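PDB 3ZXK: HIAXHD3, which probably removes arabinofuranose side chains from arabinoxylan as an exo-acting family 43 arabinofuranosidase. Local coordinates for residues F36-G41 with H332-H337; D322-T327 with F344-G349; G363-A368 with G511-S516; A400-D405 with T506-G511. All coordinates share one frame; numbering follows the deposited sequence. Where two conformers were deposited one is given.

In the fold
Contacts 1, 3 and 4 all reach one antiparallel sheet of the C-terminal concanavalin A-like domain, whereas contact 2 lies at the edge of the sheet packed against it. Contact 1 adds strand 38-39 of the family 43 domain as an outermost strand. It touches contact 4, 12 Å away between centres, where Glu334 OE1 and Arg509 NH1 form a 2.9 Å salt bridge. Contacts 3 and 4 share Gly511 and strand 509-516. Contact 2 joins contact 1 where Trp333 NE1 lies 2.9 Å from Asp322 OD2, probably hydrogen-bonded. Contact 4 lies near the bound glycan: the side chain of Arg404 is about 9 Å from the arabinofuranose.

Contact 1: residues F36-G41 with H332-H337; sequences FAYSPG and HWEWNH
With CG anti to its carbonyl carbon (chi1 -66°), His337 lays its imidazole flat against the methyl of Ala37, and the same choice in Tyr38 (-67°) turns its ring so that CD1 lies 3.6 Å from Trp335 O. The Ala37 CB sits over the middle of the His337 ring, 4.0 Å from its centroid, a CH-pi contact almost along the ring normal. The ring is held by its two nitrogens: ND1 donates to Asn336 OD1, which lies in the ring plane, while the backbone N of Ala78 is the partner of NE2. An alanine in place of His337 would probably leave the Ala37 methyl without its aromatic cover and Asn336 OD1 without its donor.

Next to this runs a short antiparallel pairing. Ser39 and Trp335 form the hydrogen-bonded pair, Ser39 N giving to Trp335 O at 2.9 Å and Trp335 N to Ser39 O at 2.7 Å. The indole edge of Trp335 also comes up to that acceptor, with CD1 3.2 Å from Ser39 O. Tyr38 and Asn336 are the adjoining non-hydrogen-bonded pair. Beyond them His337 N makes only a weak bond to Ala37 O. At the other end the chain leaves the pairing through the cis peptide before Pro40, whose carbonyl oxygen rests 3.4 Å from Glu334 CG. The Glu334 carboxylate is shared among His58, Arg375 and Arg509, a cluster likely to favour its charged form.

Strand 38-39 of the family 43 domain thus extends the concanavalin-like sheet by pairing with strand 334-336, whose other edge is taken by strand 372-375.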
loop_
_atom_site.group_PDB
_atom_site.type_symbol
_atom_site.label_atom_id
_atom_site.label_comp_id
_atom_site.label_asym_id
_atom_site.label_seq_id
_atom_site.Cartn_x
_atom_site.Cartn_y
_atom_site.Cartn_z
ATOM N N PHE A 36 -2.600 -5.242 -3.928
ATOM C CA PHE A 36 -3.039 -5.663 -5.278
ATOM C C PHE A 36 -1.923 -6.451 -5.988
ATOM O O PHE A 36 -1.439 -7.439 -5.418
ATOM C CB PHE A 36 -3.660 -4.462 -6.048
ATOM C CG PHE A 36 -4.836 -3.883 -5.299
ATOM C CD1 PHE A 36 -4.657 -2.951 -4.261
ATOM C CD2 PHE A 36 -6.126 -4.382 -5.542
ATOM C CE1 PHE A 36 -5.751 -2.494 -3.523
ATOM C CE2 PHE A 36 -7.218 -3.930 -4.806
ATOM C CZ PHE A 36 -7.024 -2.979 -3.809
ATOM N N ALA A 37 -1.511 -6.029 -7.175
ATOM C CA ALA A 37 -0.472 -6.742 -7.923
ATOM C C ALA A 37 0.925 -6.137 -7.745
ATOM O O ALA A 37 1.861 -6.515 -8.445
ATOM C CB ALA A 37 -0.843 -6.844 -9.409
ATOM N N TYR A 38 1.089 -5.238 -6.783
ATOM C CA TYR A 38 2.426 -4.687 -6.491
ATOM C C TYR A 38 3.260 -5.688 -5.677
ATOM O O TYR A 38 2.735 -6.442 -4.880
ATOM C CB TYR A 38 2.288 -3.315 -5.819
ATOM C CG TYR A 38 1.699 -2.289 -6.807
ATOM C CD1 TYR A 38 2.512 -1.587 -7.664
ATOM C CD2 TYR A 38 0.309 -2.047 -6.882
ATOM C CE1 TYR A 38 1.988 -0.660 -8.577
ATOM C CE2 TYR A 38 -0.234 -1.138 -7.778
ATOM C CZ TYR A 38 0.615 -0.428 -8.627
ATOM O OH TYR A 38 0.102 0.494 -9.545
ATOM N N SER A 39 4.538 -5.764 -5.968
ATOM C CA SER A 39 5.387 -6.849 -5.453
ATOM C C SER A 39 6.728 -6.279 -4.980
ATOM O O SER A 39 7.449 -5.676 -5.781
ATOM C CB SER A 39 5.652 -7.835 -6.595
ATOM O OG SER A 39 6.528 -8.880 -6.159
ATOM N N PRO A 40 7.131 -6.497 -3.719
ATOM C CA PRO A 40 6.537 -7.323 -2.690
ATOM C C PRO A 40 5.190 -6.774 -2.251
ATOM O O PRO A 40 4.900 -5.584 -2.415
ATOM C CB PRO A 40 7.562 -7.249 -1.528
ATOM C CG PRO A 40 8.301 -5.990 -1.764
ATOM C CD PRO A 40 8.392 -5.874 -3.260
ATOM N N GLY A 41 4.404 -7.652 -1.653
ATOM C CA GLY A 41 3.069 -7.290 -1.212
ATOM C C GLY A 41 2.930 -7.255 0.297
ATOM O O GLY A 41 3.783 -7.774 1.022
ATOM N N HIS A 332 10.205 1.151 0.941
ATOM C CA HIS A 332 9.291 2.017 0.170
ATOM C C HIS A 332 9.019 1.545 -1.251
ATOM O O HIS A 332 8.028 1.958 -1.869
ATOM C CB HIS A 332 9.827 3.447 0.112
ATOM C CG HIS A 332 9.979 4.081 1.454
ATOM N ND1 HIS A 332 8.941 4.604 2.135
ATOM C CD2 HIS A 332 11.096 4.227 2.264
ATOM C CE1 HIS A 332 9.365 5.046 3.319
ATOM N NE2 HIS A 332 10.687 4.811 3.403
ATOM N N TRP A 333 9.866 0.677 -1.796
ATOM C CA TRP A 333 9.747 0.300 -3.209
ATOM C C TRP A 333 8.979 -0.959 -3.415
ATOM O O TRP A 333 9.121 -1.935 -2.645
ATOM C CB TRP A 333 11.119 0.094 -3.803
ATOM C CG TRP A 333 11.968 1.325 -3.824
ATOM C CD1 TRP A 333 13.068 1.618 -3.015
ATOM C CD2 TRP A 333 11.862 2.437 -4.759
ATOM N NE1 TRP A 333 13.622 2.835 -3.376
ATOM C CE2 TRP A 333 12.924 3.378 -4.412
ATOM C CE3 TRP A 333 11.001 2.752 -5.797
ATOM C CZ2 TRP A 333 13.118 4.568 -5.120
ATOM C CZ3 TRP A 333 11.201 3.945 -6.503
ATOM C CH2 TRP A 333 12.240 4.834 -6.164
ATOM N N GLU A 334 8.160 -0.940 -4.469
ATOM C CA GLU A 334 7.436 -2.132 -4.918
ATOM C C GLU A 334 7.359 -2.143 -6.422
ATOM O O GLU A 334 7.084 -1.108 -7.057
ATOM C CB GLU A 334 5.995 -2.159 -4.363
ATOM C CG GLU A 334 5.867 -2.314 -2.838
ATOM C CD GLU A 334 4.543 -1.868 -2.242
ATOM O OE1 GLU A 334 3.570 -1.543 -2.973
ATOM O OE2 GLU A 334 4.453 -1.849 -0.992
ATOM N N TRP A 335 7.593 -3.303 -7.010
ATOM C CA TRP A 335 7.488 -3.445 -8.451
ATOM C C TRP A 335 6.046 -3.539 -8.887
ATOM O O TRP A 335 5.208 -3.981 -8.110
ATOM C CB TRP A 335 8.164 -4.728 -8.872
ATOM C CG TRP A 335 9.618 -4.850 -8.539
ATOM C CD1 TRP A 335 10.189 -5.545 -7.483
ATOM C CD2 TRP A 335 10.730 -4.342 -9.335
ATOM N NE1 TRP A 335 11.566 -5.458 -7.542
ATOM C CE2 TRP A 335 11.948 -4.744 -8.630
ATOM C CE3 TRP A 335 10.836 -3.561 -10.498
ATOM C CZ2 TRP A 335 13.208 -4.431 -9.110
ATOM C CZ3 TRP A 335 12.113 -3.240 -10.970
ATOM C CH2 TRP A 335 13.275 -3.672 -10.285
ATOM N N ASN A 336 5.745 -3.128 -10.124
ATOM C CA ASN A 336 4.451 -3.409 -10.750
ATOM C C ASN A 336 4.465 -4.871 -11.240
ATOM O O ASN A 336 5.159 -5.189 -12.193
ATOM C CB ASN A 336 4.221 -2.440 -11.914
ATOM C CG ASN A 336 3.045 -2.856 -12.770
ATOM O OD1 ASN A 336 2.083 -3.425 -12.257
ATOM N ND2 ASN A 336 3.123 -2.609 -14.067
ATOM N N HIS A 337 3.735 -5.763 -10.556
ATOM C CA HIS A 337 3.839 -7.241 -10.732
ATOM C C HIS A 337 5.209 -7.758 -10.281
ATOM O O HIS A 337 6.098 -6.964 -9.995
ATOM C CB HIS A 337 3.488 -7.697 -12.167
ATOM C CG HIS A 337 2.030 -7.469 -12.575
ATOM N ND1 HIS A 337 1.468 -6.251 -12.687
ATOM C CD2 HIS A 337 1.052 -8.387 -12.959
ATOM C CE1 HIS A 337 0.187 -6.378 -13.091
ATOM N NE2 HIS A 337 -0.059 -7.677 -13.294
#

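Contact 2: residues D322-T327 with F344-G349; sequences DEFRGT and FTLLGG
This is a small, water-bridged surface contact between a loop and an edge strand of the concanavalin A-like domain: Leu346, at the end of strand 344-346, packs against the loop of residues 322-327. The two methyls of Leu346 divide the work. CD2 meets Phe324 CB at 3.8 Å, the two side chains crossing at about a right angle, and CD1 rests 3.7 Å from Thr327 O. An alanine at Leu346 would probably open a gap beside Phe324 and leave the loop held to the strand mainly through water.

Phe324 is placed by an Asx turn, its backbone N bonded to Asp322 OD1, and its ring also meets that of Trp333. Leu354 touches both Phe324 and Leu346 from the neighbouring strand 354-357.

No direct hydrogen bond joins the segments; three waters do it instead. The first gives to Phe324 O (2.6 Å) and Gly326 O and accepts from Gly348 N at 2.8 Å. A second accepts from Gly326 N and gives to Gly349 O, and a third gives to Gly326 O and, at 3.1 Å, to Leu346 O. Gly326 O thus receives two water bonds, so where the segments face each other these backbone atoms are joined through solvent, while the leucine supplies the apolar part.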
loop_
_atom_site.group_PDB
_atom_site.type_symbol
_atom_site.label_atom_id
_atom_site.label_comp_id
_atom_site.label_asym_id
_atom_site.label_seq_id
_atom_site.Cartn_x
_atom_site.Cartn_y
_atom_site.Cartn_z
ATOM N N ASP A 322 17.578 8.283 -1.575
ATOM C CA ASP A 322 17.849 6.863 -1.736
ATOM C C ASP A 322 18.761 6.674 -2.925
ATOM O O ASP A 322 18.376 6.915 -4.070
ATOM C CB ASP A 322 16.530 6.088 -1.927
ATOM C CG ASP A 322 16.723 4.571 -1.845
ATOM O OD1 ASP A 322 17.882 4.080 -1.992
ATOM O OD2 ASP A 322 15.711 3.883 -1.641
ATOM N N GLU A 323 19.989 6.265 -2.628
ATOM C CA GLU A 323 20.978 6.028 -3.679
ATOM C C GLU A 323 21.178 4.542 -3.986
ATOM O O GLU A 323 22.179 4.157 -4.589
ATOM C CB GLU A 323 22.299 6.752 -3.388
ATOM C CG GLU A 323 22.133 8.259 -3.603
ATOM C CD GLU A 323 23.367 9.071 -3.277
ATOM O OE1 GLU A 323 23.955 8.887 -2.187
ATOM O OE2 GLU A 323 23.743 9.922 -4.113
ATOM N N PHE A 324 20.207 3.719 -3.581
ATOM C CA PHE A 324 20.160 2.297 -3.935
ATOM C C PHE A 324 21.437 1.598 -3.515
ATOM O O PHE A 324 22.094 0.898 -4.300
ATOM C CB PHE A 324 19.887 2.104 -5.439
ATOM C CG PHE A 324 18.519 2.585 -5.859
ATOM C CD1 PHE A 324 17.360 1.871 -5.502
ATOM C CD2 PHE A 324 18.372 3.771 -6.580
ATOM C CE1 PHE A 324 16.091 2.320 -5.880
ATOM C CE2 PHE A 324 17.103 4.225 -6.951
ATOM C CZ PHE A 324 15.965 3.501 -6.601
ATOM N N ARG A 325 21.759 1.784 -2.242
ATOM C CA ARG A 325 22.944 1.190 -1.633
ATOM C C ARG A 325 22.613 -0.132 -0.972
ATOM O O ARG A 325 21.463 -0.398 -0.675
ATOM C CB ARG A 325 23.519 2.158 -0.604
ATOM C CG ARG A 325 24.005 3.449 -1.234
ATOM C CD ARG A 325 24.550 4.408 -0.186
ATOM N NE ARG A 325 24.885 5.686 -0.799
ATOM C CZ ARG A 325 26.122 6.094 -1.050
ATOM N NH1 ARG A 325 27.159 5.337 -0.718
ATOM N NH2 ARG A 325 26.326 7.266 -1.621
ATOM N N GLY A 326 23.628 -0.965 -0.765
ATOM C CA GLY A 326 23.445 -2.238 -0.062
ATOM C C GLY A 326 22.826 -3.316 -0.930
ATOM O O GLY A 326 22.838 -3.218 -2.162
ATOM N N THR A 327 22.262 -4.338 -0.291
ATOM C CA THR A 327 21.875 -5.557 -0.996
ATOM C C THR A 327 20.374 -5.681 -1.262
ATOM O O THR A 327 19.945 -6.522 -2.065
ATOM C CB THR A 327 22.362 -6.807 -0.233
ATOM O OG1 THR A 327 21.880 -6.762 1.118
ATOM C CG2 THR A 327 23.890 -6.849 -0.199
ATOM N N PHE A 344 17.396 -7.108 -13.264
ATOM C CA PHE A 344 17.842 -5.971 -12.448
ATOM C C PHE A 344 18.924 -6.388 -11.466
ATOM O O PHE A 344 19.000 -7.559 -11.053
ATOM C CB PHE A 344 16.656 -5.306 -11.703
ATOM C CG PHE A 344 16.225 -6.034 -10.447
ATOM C CD1 PHE A 344 16.793 -5.717 -9.205
ATOM C CD2 PHE A 344 15.229 -7.018 -10.499
ATOM C CE1 PHE A 344 16.369 -6.374 -8.060
ATOM C CE2 PHE A 344 14.819 -7.684 -9.351
ATOM C CZ PHE A 344 15.406 -7.372 -8.131
ATOM N N THR A 345 19.748 -5.425 -11.059
ATOM C CA THR A 345 20.754 -5.694 -10.024
ATOM C C THR A 345 20.978 -4.441 -9.210
ATOM O O THR A 345 21.064 -3.338 -9.763
ATOM C CB THR A 345 22.133 -6.076 -10.631
ATOM O OG1 THR A 345 21.969 -7.046 -11.676
ATOM C CG2 THR A 345 23.014 -6.659 -9.547
ATOM N N LEU A 346 21.077 -4.610 -7.899
ATOM C CA LEU A 346 21.578 -3.569 -7.008
ATOM C C LEU A 346 23.093 -3.743 -6.942
ATOM O O LEU A 346 23.566 -4.810 -6.571
ATOM C CB LEU A 346 20.954 -3.737 -5.626
ATOM C CG LEU A 346 19.508 -3.235 -5.559
ATOM C CD1 LEU A 346 18.874 -3.741 -4.275
ATOM C CD2 LEU A 346 19.482 -1.710 -5.591
ATOM N N LEU A 347 23.849 -2.698 -7.291
ATOM C CA LEU A 347 25.307 -2.801 -7.557
ATOM C C LEU A 347 26.203 -2.891 -6.345
ATOM O O LEU A 347 27.357 -3.354 -6.449
ATOM C CB LEU A 347 25.762 -1.590 -8.368
ATOM C CG LEU A 347 25.229 -1.598 -9.791
ATOM C CD1 LEU A 347 25.429 -0.237 -10.445
ATOM C CD2 LEU A 347 25.870 -2.711 -10.618
ATOM N N GLY A 348 25.712 -2.393 -5.216
ATOM C CA GLY A 348 26.521 -2.357 -3.989
ATOM C C GLY A 348 27.749 -1.480 -4.138
ATOM O O GLY A 348 27.753 -0.532 -4.931
ATOM N N GLY A 349 28.798 -1.791 -3.387
ATOM C CA GLY A 349 30.006 -0.960 -3.408
ATOM C C GLY A 349 29.777 0.446 -2.874
ATOM O O GLY A 349 28.788 0.700 -2.186
HETATM O O HOH W 1 23.231 -1.462 -4.205
HETATM O O HOH W 2 26.442 -0.233 -1.122
HETATM O O HOH W 3 24.004 -5.258 -3.543
#

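Contact 3: residues G363-A368 with G511-S516; sequences GDLFAA and GVFNFS
One face of the Phe513 ring carries the CD1 methyl of Leu365, which stands 3.5 Å from CG, near the root of the ring. The neighbouring ring of Phe515 is met obliquely: the same methyl lies 3.6 Å from its CE1, and the Ala368 methyl approaches the base of the side chain, with Ala368 CB 3.7 Å from Phe515 CB. A single leucine branch is therefore wedged against two aromatic rings, crossing each side chain at about a right angle. Leu365 reaches them because its CG is turned away from the backbone N (chi1 -177°), carrying the branched end closer to the strand. Both phenylalanines hold CG between N and the carbonyl carbon (67° and 64°), and as residues two apart on the strand they point to the same side, toward the loop.

No hydrogen bond crosses here; the loop is shaped from within. Asp364 OD1 takes the backbone N of Phe366 at 3.0 Å in an Asx turn, followed by the 3-10 segment 365-367, where Asp364 O accepts from Ala367 N at 2.9 Å. The other carboxylate oxygen, OD2, bonds to Thr436. Around the apolar patch, Val401 touches both Leu365 and Phe513, Leu427 packs on Leu365, and the Tyr409 ring meets that of Phe513. The loop before strand 372-375 so folds over one face of the strand 509-516 sheet, in the jelly-roll sandwich of a concanavalin A-like domain.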
loop_
_atom_site.group_PDB
_atom_site.type_symbol
_atom_site.label_atom_id
_atom_site.label_comp_id
_atom_site.label_asym_id
_atom_site.label_seq_id
_atom_site.Cartn_x
_atom_site.Cartn_y
_atom_site.Cartn_z
ATOM N N GLY A 363 5.222 -2.136 -27.073
ATOM C CA GLY A 363 4.917 -0.703 -27.262
ATOM C C GLY A 363 4.116 -0.135 -26.099
ATOM O O GLY A 363 3.817 1.063 -26.058
ATOM N N ASP A 364 3.815 -0.995 -25.131
ATOM C CA ASP A 364 2.803 -0.695 -24.101
ATOM C C ASP A 364 3.478 -0.668 -22.730
ATOM O O ASP A 364 3.816 -1.722 -22.203
ATOM C CB ASP A 364 1.733 -1.796 -24.182
ATOM C CG ASP A 364 0.549 -1.572 -23.256
ATOM O OD1 ASP A 364 0.580 -0.649 -22.417
ATOM O OD2 ASP A 364 -0.440 -2.350 -23.383
ATOM N N LEU A 365 3.621 0.518 -22.120
ATOM C CA LEU A 365 4.182 0.599 -20.750
ATOM C C LEU A 365 3.489 -0.351 -19.757
ATOM O O LEU A 365 4.122 -0.918 -18.889
ATOM C CB LEU A 365 4.119 2.037 -20.207
ATOM C CG LEU A 365 4.732 2.256 -18.811
ATOM C CD1 LEU A 365 6.196 1.848 -18.644
ATOM C CD2 LEU A 365 4.570 3.720 -18.423
ATOM N N PHE A 366 2.179 -0.556 -19.908
ATOM C CA PHE A 366 1.482 -1.428 -18.936
ATOM C C PHE A 366 1.840 -2.906 -19.084
ATOM O O PHE A 366 1.551 -3.710 -18.180
ATOM C CB PHE A 366 -0.042 -1.261 -19.027
ATOM C CG PHE A 366 -0.517 0.118 -18.722
ATOM C CD1 PHE A 366 -0.428 0.630 -17.426
ATOM C CD2 PHE A 366 -1.038 0.921 -19.737
ATOM C CE1 PHE A 366 -0.875 1.915 -17.140
ATOM C CE2 PHE A 366 -1.493 2.209 -19.461
ATOM C CZ PHE A 366 -1.400 2.701 -18.167
ATOM N N ALA A 367 2.453 -3.280 -20.207
ATOM C CA ALA A 367 2.897 -4.650 -20.385
ATOM C C ALA A 367 4.339 -4.840 -19.945
ATOM O O ALA A 367 4.824 -5.963 -19.924
ATOM C CB ALA A 367 2.731 -5.076 -21.835
ATOM N N ALA A 368 5.034 -3.749 -19.615
ATOM C CA ALA A 368 6.482 -3.850 -19.310
ATOM C C ALA A 368 6.737 -4.420 -17.934
ATOM O O ALA A 368 6.176 -3.906 -16.968
ATOM C CB ALA A 368 7.180 -2.497 -19.437
ATOM N N GLY A 511 7.187 6.213 -10.378
ATOM C CA GLY A 511 7.893 5.032 -10.821
ATOM C C GLY A 511 8.981 5.286 -11.821
ATOM O O GLY A 511 9.054 6.351 -12.428
ATOM N N VAL A 512 9.844 4.284 -11.976
ATOM C CA VAL A 512 10.884 4.304 -13.000
ATOM C C VAL A 512 10.736 3.027 -13.830
ATOM O O VAL A 512 10.474 1.947 -13.279
ATOM C CB VAL A 512 12.302 4.469 -12.400
ATOM C CG1 VAL A 512 12.621 3.444 -11.317
ATOM C CG2 VAL A 512 13.347 4.507 -13.515
ATOM N N PHE A 513 10.837 3.169 -15.145
ATOM C CA PHE A 513 10.634 2.049 -16.077
ATOM C C PHE A 513 11.739 2.004 -17.115
ATOM O O PHE A 513 12.435 2.996 -17.355
ATOM C CB PHE A 513 9.277 2.173 -16.772
ATOM C CG PHE A 513 9.163 3.370 -17.710
ATOM C CD1 PHE A 513 8.771 4.620 -17.217
ATOM C CD2 PHE A 513 9.484 3.257 -19.067
ATOM C CE1 PHE A 513 8.670 5.714 -18.067
ATOM C CE2 PHE A 513 9.359 4.340 -19.916
ATOM C CZ PHE A 513 8.984 5.575 -19.408
ATOM N N ASN A 514 11.853 0.861 -17.760
ATOM C CA ASN A 514 12.772 0.690 -18.867
ATOM C C ASN A 514 12.298 -0.534 -19.655
ATOM O O ASN A 514 12.236 -1.633 -19.121
ATOM C CB ASN A 514 14.202 0.502 -18.367
ATOM C CG ASN A 514 15.188 0.443 -19.510
ATOM O OD1 ASN A 514 14.913 0.979 -20.588
ATOM N ND2 ASN A 514 16.326 -0.193 -19.282
ATOM N N PHE A 515 11.894 -0.318 -20.908
ATOM C CA PHE A 515 11.492 -1.425 -21.783
ATOM C C PHE A 515 11.945 -1.155 -23.205
ATOM O O PHE A 515 12.472 -0.068 -23.501
ATOM C CB PHE A 515 9.975 -1.711 -21.708
ATOM C CG PHE A 515 9.096 -0.595 -22.199
ATOM C CD1 PHE A 515 8.680 0.419 -21.331
ATOM C CD2 PHE A 515 8.661 -0.557 -23.513
ATOM C CE1 PHE A 515 7.870 1.457 -21.778
ATOM C CE2 PHE A 515 7.853 0.483 -23.972
ATOM C CZ PHE A 515 7.438 1.483 -23.108
ATOM N N SER A 516 11.762 -2.141 -24.084
ATOM C CA SER A 516 12.121 -1.900 -25.476
ATOM C C SER A 516 11.024 -2.210 -26.444
ATOM O O SER A 516 10.155 -3.042 -26.216
ATOM C CB SER A 516 13.395 -2.627 -25.905
ATOM O OG SER A 516 13.776 -2.232 -27.231
#

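Contact 4: residues A400-D405 with T506-G511; sequences AVLFRD and TGYRFG
Arg404 stretches across the ring of Tyr508 just beyond the paired ends of two antiparallel strands, 396-403 and 509-516, of the concanavalin A-like sandwich. The side chains cross at about a right angle, with CB and CD of the arginine over one ring face; CD stands 3.8 Å from the ring centroid in a CH-pi contact. The guanidinium beyond is turned 28° from the ring plane. The extended Arg404 chain, with CG swung away from the backbone N (chi1 -151°), carries NE to the loop of Thr506, and NH1 makes a salt bridge, weak as a hydrogen bond, with Asp405 OD1. Leu402 comes to Tyr508 obliquely, its CG 3.5 Å from CD1. The phenol OH is held by Arg406 O and Thr499 N.

Behind this the strands pair regularly: Val401 with Gly511 and Phe403 with Arg509 exchange two backbone bonds each, Phe403 N to Arg509 O being 2.8 Å and nearly straight at 170°. At Gly511 a side chain would crowd Val401 CG1. The Arg509 side chain leads away to a cation-pi contact with Tyr38. A water gives to both Phe403 O and Gly507 O. Arg404 NE meets Thr506 O at 2.7 Å, in the carbonyl plane, and NH2 adds a weak bond to that oxygen.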
loop_
_atom_site.group_PDB
_atom_site.type_symbol
_atom_site.label_atom_id
_atom_site.label_comp_id
_atom_site.label_asym_id
_atom_site.label_seq_id
_atom_site.Cartn_x
_atom_site.Cartn_y
_atom_site.Cartn_z
ATOM N N ALA A 400 10.632 8.357 -15.899
ATOM C CA ALA A 400 9.930 8.568 -14.662
ATOM C C ALA A 400 8.437 8.721 -14.952
ATOM O O ALA A 400 8.023 9.611 -15.693
ATOM C CB ALA A 400 10.484 9.793 -13.923
ATOM N N VAL A 401 7.648 7.802 -14.409
ATOM C CA VAL A 401 6.248 7.726 -14.678
ATOM C C VAL A 401 5.404 8.065 -13.453
ATOM O O VAL A 401 5.721 7.691 -12.301
ATOM C CB VAL A 401 5.886 6.333 -15.272
ATOM C CG1 VAL A 401 6.316 5.179 -14.311
ATOM C CG2 VAL A 401 4.389 6.237 -15.656
ATOM N N LEU A 402 4.338 8.815 -13.724
ATOM C CA LEU A 402 3.238 9.021 -12.794
ATOM C C LEU A 402 2.297 7.858 -13.097
ATOM O O LEU A 402 1.586 7.869 -14.124
ATOM C CB LEU A 402 2.576 10.368 -13.075
ATOM C CG LEU A 402 1.417 10.565 -12.100
ATOM C CD1 LEU A 402 1.902 10.948 -10.709
ATOM C CD2 LEU A 402 0.469 11.626 -12.589
ATOM N N PHE A 403 2.362 6.817 -12.253
ATOM C CA PHE A 403 1.840 5.514 -12.630
ATOM C C PHE A 403 0.497 5.200 -11.990
ATOM O O PHE A 403 0.344 5.240 -10.785
ATOM C CB PHE A 403 2.865 4.404 -12.276
ATOM C CG PHE A 403 2.510 3.060 -12.858
ATOM C CD1 PHE A 403 2.772 2.764 -14.207
ATOM C CD2 PHE A 403 1.900 2.088 -12.069
ATOM C CE1 PHE A 403 2.411 1.519 -14.742
ATOM C CE2 PHE A 403 1.533 0.849 -12.603
ATOM C CZ PHE A 403 1.794 0.562 -13.938
ATOM N N ARG A 404 -0.462 4.866 -12.839
ATOM C CA ARG A 404 -1.784 4.390 -12.455
ATOM C C ARG A 404 -2.484 4.008 -13.768
ATOM O O ARG A 404 -1.853 3.937 -14.837
ATOM C CB ARG A 404 -2.565 5.451 -11.669
ATOM C CG ARG A 404 -3.553 4.870 -10.684
ATOM C CD ARG A 404 -4.536 5.909 -10.170
ATOM N NE ARG A 404 -5.439 5.384 -9.147
ATOM C CZ ARG A 404 -6.762 5.225 -9.280
ATOM N NH1 ARG A 404 -7.388 5.470 -10.431
ATOM N NH2 ARG A 404 -7.477 4.817 -8.235
ATOM N N ASP A 405 -3.795 3.792 -13.701
ATOM C CA ASP A 405 -4.578 3.432 -14.892
ATOM C C ASP A 405 -4.729 4.577 -15.920
ATOM O O ASP A 405 -5.051 4.307 -17.064
ATOM C CB ASP A 405 -5.963 2.907 -14.504
ATOM C CG ASP A 405 -6.766 3.889 -13.667
ATOM O OD1 ASP A 405 -6.175 4.662 -12.883
ATOM O OD2 ASP A 405 -8.005 3.855 -13.784
ATOM N N THR A 506 -5.618 1.363 -5.972
ATOM C CA THR A 506 -4.338 1.935 -5.568
ATOM C C THR A 506 -4.251 3.407 -5.997
ATOM O O THR A 506 -4.801 3.784 -7.016
ATOM C CB THR A 506 -3.218 1.132 -6.265
ATOM O OG1 THR A 506 -3.346 -0.231 -5.868
ATOM C CG2 THR A 506 -1.800 1.635 -5.878
ATOM N N GLY A 507 -3.578 4.240 -5.219
ATOM C CA GLY A 507 -3.377 5.626 -5.613
ATOM C C GLY A 507 -2.308 5.799 -6.674
ATOM O O GLY A 507 -1.652 4.832 -7.092
ATOM N N TYR A 508 -2.169 7.040 -7.147
ATOM C CA TYR A 508 -1.083 7.364 -8.044
ATOM C C TYR A 508 0.258 7.113 -7.397
ATOM O O TYR A 508 0.456 7.444 -6.200
ATOM C CB TYR A 508 -1.149 8.828 -8.459
ATOM C CG TYR A 508 -1.984 9.031 -9.701
ATOM C CD1 TYR A 508 -1.435 8.847 -10.973
ATOM C CD2 TYR A 508 -3.332 9.369 -9.614
ATOM C CE1 TYR A 508 -2.192 9.049 -12.120
ATOM C CE2 TYR A 508 -4.120 9.555 -10.771
ATOM C CZ TYR A 508 -3.538 9.375 -12.032
ATOM O OH TYR A 508 -4.254 9.562 -13.182
ATOM N N ARG A 509 1.193 6.595 -8.190
ATOM C CA ARG A 509 2.566 6.359 -7.690
ATOM C C ARG A 509 3.618 7.050 -8.549
ATOM O O ARG A 509 3.352 7.420 -9.703
ATOM C CB ARG A 509 2.871 4.844 -7.632
ATOM C CG ARG A 509 2.043 4.157 -6.576
ATOM C CD ARG A 509 2.476 2.730 -6.439
ATOM N NE ARG A 509 1.837 2.145 -5.264
ATOM C CZ ARG A 509 2.299 1.078 -4.618
ATOM N NH1 ARG A 509 3.416 0.479 -5.039
ATOM N NH2 ARG A 509 1.663 0.617 -3.566
ATOM N N PHE A 510 4.810 7.212 -7.965
ATOM C CA PHE A 510 6.021 7.567 -8.710
ATOM C C PHE A 510 6.694 6.261 -9.152
ATOM O O PHE A 510 6.750 5.291 -8.384
ATOM C CB PHE A 510 7.057 8.304 -7.837
ATOM C CG PHE A 510 6.654 9.687 -7.389
ATOM C CD1 PHE A 510 6.147 10.641 -8.279
ATOM C CD2 PHE A 510 6.889 10.058 -6.080
ATOM C CE1 PHE A 510 5.836 11.925 -7.834
ATOM C CE2 PHE A 510 6.583 11.341 -5.625
ATOM C CZ PHE A 510 6.053 12.267 -6.507
ATOM N N GLY A 511 7.187 6.213 -10.378
ATOM C CA GLY A 511 7.893 5.032 -10.821
ATOM C C GLY A 511 8.981 5.286 -11.821
ATOM O O GLY A 511 9.054 6.351 -12.428
HETATM O O HOH W 4 -0.433 3.104 -8.968
#